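Local structure of uncharacterized protein MTH_862 (Methanothermobacter thermautotrophicus, 2R47) at residues S101-V106 and Y135-F140. The protein is of unknown function and belongs to a family of uncharacterized proteins conserved in archaea. Numbering follows the deposited sequence.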
ATOM      1  N   SER A 101      18.728   5.242  -1.620  1.00 23.52           N
ATOM      2  CA  SER A 101      19.596   6.356  -1.189  1.00 23.00           C
ATOM      3  C   SER A 101      20.953   5.794  -0.861  1.00 23.26           C
ATOM      4  O   SER A 101      21.042   4.619  -0.531  1.00 23.23           O
ATOM      5  CB  SER A 101      18.996   7.023   0.040  1.00 22.72           C
ATOM      6  OG  SER A 101      17.682   7.437  -0.238  1.00 20.63           O
ATOM      7  N   ASP A 102      22.015   6.594  -0.935  1.00 24.40           N
ATOM      8  CA  ASP A 102      23.291   5.997  -0.567  1.00 25.76           C
ATOM      9  C   ASP A 102      23.382   5.772   0.953  1.00 26.01           C
ATOM     10  O   ASP A 102      22.712   6.458   1.723  1.00 24.68           O
ATOM     11  CB  ASP A 102      24.514   6.629  -1.278  1.00 26.50           C
ATOM     12  CG  ASP A 102      24.997   7.907  -0.651  1.00 28.16           C
ATOM     13  OD1 ASP A 102      24.514   8.290   0.430  1.00 30.91           O
ATOM     14  OD2 ASP A 102      25.899   8.538  -1.252  1.00 32.83           O
ATOM     15  N   ILE A 103      24.157   4.772   1.362  1.00 26.78           N
ATOM     16  CA  ILE A 103      24.181   4.352   2.762  1.00 26.92           C
ATOM     17  C   ILE A 103      24.571   5.487   3.697  1.00 27.04           C
ATOM     18  O   ILE A 103      24.053   5.572   4.806  1.00 27.85           O
ATOM     19  CB  ILE A 103      25.094   3.105   2.993  1.00 26.90           C
ATOM     20  CG1 ILE A 103      24.758   2.413   4.326  1.00 27.94           C
ATOM     21  CG2 ILE A 103      26.603   3.458   2.873  1.00 27.80           C
ATOM     22  CD1 ILE A 103      23.380   1.744   4.360  1.00 26.09           C
ATOM     23  N   GLU A 104      25.465   6.368   3.252  1.00 26.18           N
ATOM     24  CA  GLU A 104      25.836   7.471   4.128  0.60 26.31           C
ATOM     25  C   GLU A 104      24.714   8.492   4.307  1.00 25.44           C
ATOM     26  O   GLU A 104      24.609   9.054   5.400  1.00 24.95           O
ATOM     27  CB  GLU A 104      27.170   8.121   3.739  0.60 26.49           C
ATOM     28  CG  GLU A 104      28.401   7.210   3.948  0.60 29.66           C
ATOM     29  CD  GLU A 104      28.607   6.702   5.387  0.60 33.32           C
ATOM     30  OE1 GLU A 104      28.421   7.485   6.353  0.60 34.95           O
ATOM     31  OE2 GLU A 104      28.975   5.509   5.539  0.60 33.42           O
ATOM     32  N   ASP A 105      23.861   8.701   3.295  1.00 24.29           N
ATOM     33  CA  ASP A 105      22.707   9.601   3.429  1.00 24.99           C
ATOM     34  C   ASP A 105      21.677   8.969   4.353  1.00 24.71           C
ATOM     35  O   ASP A 105      20.978   9.673   5.107  1.00 23.14           O
ATOM     36  CB  ASP A 105      22.056   9.940   2.086  1.00 25.37           C
ATOM     37  CG  ASP A 105      22.914  10.884   1.223  1.00 28.00           C
ATOM     38  OD1 ASP A 105      23.616  11.773   1.749  1.00 31.20           O
ATOM     39  OD2 ASP A 105      22.877  10.711  -0.002  1.00 33.14           O
ATOM     40  N   VAL A 106      21.579   7.641   4.269  1.00 24.21           N
ATOM     41  CA  VAL A 106      20.702   6.875   5.185  1.00 23.93           C
ATOM     42  C   VAL A 106      21.185   6.976   6.631  1.00 24.15           C
ATOM     43  O   VAL A 106      20.391   7.200   7.534  1.00 23.24           O
ATOM     44  CB  VAL A 106      20.520   5.390   4.743  1.00 24.13           C
ATOM     45  CG1 VAL A 106      19.777   4.605   5.805  1.00 23.77           C
ATOM     46  CG2 VAL A 106      19.738   5.318   3.396  1.00 23.61           C
ATOM     47  N   TYR A 135      21.795  -5.401   6.601  1.00 21.36           N
ATOM     48  CA  TYR A 135      21.857  -5.896   7.988  1.00 22.44           C
ATOM     49  C   TYR A 135      23.268  -5.750   8.523  1.00 23.91           C
ATOM     50  O   TYR A 135      23.464  -5.639   9.732  1.00 24.34           O
ATOM     51  CB  TYR A 135      21.434  -7.367   8.123  1.00 22.99           C
ATOM     52  CG  TYR A 135      19.956  -7.682   7.890  1.00 21.67           C
ATOM     53  CD1 TYR A 135      19.013  -6.668   7.676  1.00 20.55           C
ATOM     54  CD2 TYR A 135      19.513  -9.009   7.921  1.00 22.91           C
ATOM     55  CE1 TYR A 135      17.652  -6.978   7.468  1.00 21.11           C
ATOM     56  CE2 TYR A 135      18.163  -9.321   7.749  1.00 20.44           C
ATOM     57  CZ  TYR A 135      17.245  -8.299   7.500  1.00 20.78           C
ATOM     58  OH  TYR A 135      15.918  -8.627   7.319  1.00 21.68           O
ATOM     59  N   GLU A 136      24.254  -5.767   7.615  1.00 24.87           N
ATOM     60  CA  GLU A 136      25.658  -5.571   8.014  1.00 26.23           C
ATOM     61  C   GLU A 136      26.058  -4.096   8.071  1.00 26.73           C
ATOM     62  O   GLU A 136      26.968  -3.742   8.805  1.00 28.53           O
ATOM     63  CB  GLU A 136      26.601  -6.395   7.134  1.00 25.86           C
ATOM     64  CG  GLU A 136      26.251  -7.880   7.175  1.00 28.04           C
ATOM     65  CD  GLU A 136      27.380  -8.777   6.695  1.00 33.19           C
ATOM     66  OE1 GLU A 136      28.561  -8.393   6.855  1.00 34.60           O
ATOM     67  OE2 GLU A 136      27.087  -9.877   6.174  1.00 35.57           O
ATOM     68  N   LEU A 137      25.361  -3.245   7.324  1.00 26.10           N
ATOM     69  CA  LEU A 137      25.712  -1.833   7.193  1.00 25.94           C
ATOM     70  C   LEU A 137      24.998  -0.972   8.205  1.00 26.03           C
ATOM     71  O   LEU A 137      25.501   0.089   8.533  1.00 26.20           O
ATOM     72  CB  LEU A 137      25.408  -1.296   5.779  1.00 25.70           C
ATOM     73  CG  LEU A 137      26.012  -2.060   4.578  1.00 25.72           C
ATOM     74  CD1 LEU A 137      25.692  -1.287   3.353  1.00 26.35           C
ATOM     75  CD2 LEU A 137      27.486  -2.225   4.716  1.00 27.15           C
ATOM     76  N   LEU A 138      23.805  -1.405   8.648  1.00 25.31           N
ATOM     77  CA  LEU A 138      22.957  -0.655   9.627  1.00 23.90           C
ATOM     78  C   LEU A 138      22.675  -1.521  10.860  1.00 23.75           C
ATOM     79  O   LEU A 138      22.713  -2.722  10.774  1.00 25.12           O
ATOM     80  CB  LEU A 138      21.613  -0.264   9.005  1.00 23.33           C
ATOM     81  CG  LEU A 138      21.584   0.632   7.777  1.00 21.58           C
ATOM     82  CD1 LEU A 138      20.167   0.926   7.299  1.00 22.38           C
ATOM     83  CD2 LEU A 138      22.326   1.940   8.090  1.00 24.56           C
ATOM     84  N   ASP A 139      22.381  -0.917  12.002  1.00 23.54           N
ATOM     85  CA  ASP A 139      22.044  -1.668  13.205  0.60 23.18           C
ATOM     86  C   ASP A 139      20.515  -1.625  13.393  1.00 22.53           C
ATOM     87  O   ASP A 139      20.000  -0.786  14.167  1.00 21.85           O
ATOM     88  CB  ASP A 139      22.769  -1.051  14.411  0.60 24.23           C
ATOM     89  CG  ASP A 139      22.447  -1.752  15.728  0.60 24.93           C
ATOM     90  OD1 ASP A 139      22.059  -2.923  15.719  0.60 26.48           O
ATOM     91  OD2 ASP A 139      22.592  -1.120  16.792  0.60 28.68           O
ATOM     92  N   PHE A 140      19.791  -2.469  12.657  1.00 20.67           N
ATOM     93  CA  PHE A 140      18.321  -2.536  12.837  1.00 19.83           C
ATOM     94  C   PHE A 140      17.960  -3.145  14.199  1.00 19.98           C
ATOM     95  O   PHE A 140      18.529  -4.182  14.590  1.00 19.65           O
ATOM     96  CB  PHE A 140      17.663  -3.396  11.741  1.00 18.54           C
ATOM     97  CG  PHE A 140      17.562  -2.730  10.426  1.00 17.21           C
ATOM     98  CD1 PHE A 140      16.620  -1.726  10.207  1.00 18.64           C
ATOM     99  CD2 PHE A 140      18.348  -3.182   9.348  1.00 19.09           C
ATOM    100  CE1 PHE A 140      16.489  -1.113   8.926  1.00 17.18           C
ATOM    101  CE2 PHE A 140      18.232  -2.599   8.086  1.00 17.04           C
ATOM    102  CZ  PHE A 140      17.302  -1.555   7.868  1.00 17.85           C
TER
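Ile103 reaches Leu137 and Leu138 because its CG1 branch stands opposite the backbone N (chi1 -161°), and chi2 of 68° then sets CD1 against both leucines. Ile103 CD1 lies 3.9 Å from Leu137 CB and equally close to CD2 of Leu138, whose side chain runs past it in the opposite direction. Leu137 CD1 also sits 3.9 Å from Ile103 CG1, the two side chains meeting at an oblique angle. One helical turn on and deeper in the protein, Val106 CG1 meets Leu138 CD1 at 4.0 Å, the side chains crossing at about a right angle. Cutting Ile103 back to an alanine would probably open a gap beside Leu137 and leave Leu138 with Val106 as its remaining partner across this contact. Trp134 also packs on Ile103 and Val106, while Leu90 of strand 88-91 touches both Val106 and Leu138. Asp102 is the N-cap of helix 103-113, its OD1 accepting from Asp105 N at 3.0 Å. This is plain apolar packing in an alpha/beta fold: the capped first turn of helix 103-113 meets the end of helix 134-137, where the chain heads into strand 142-154, outermost in the mixed sheet within this chain.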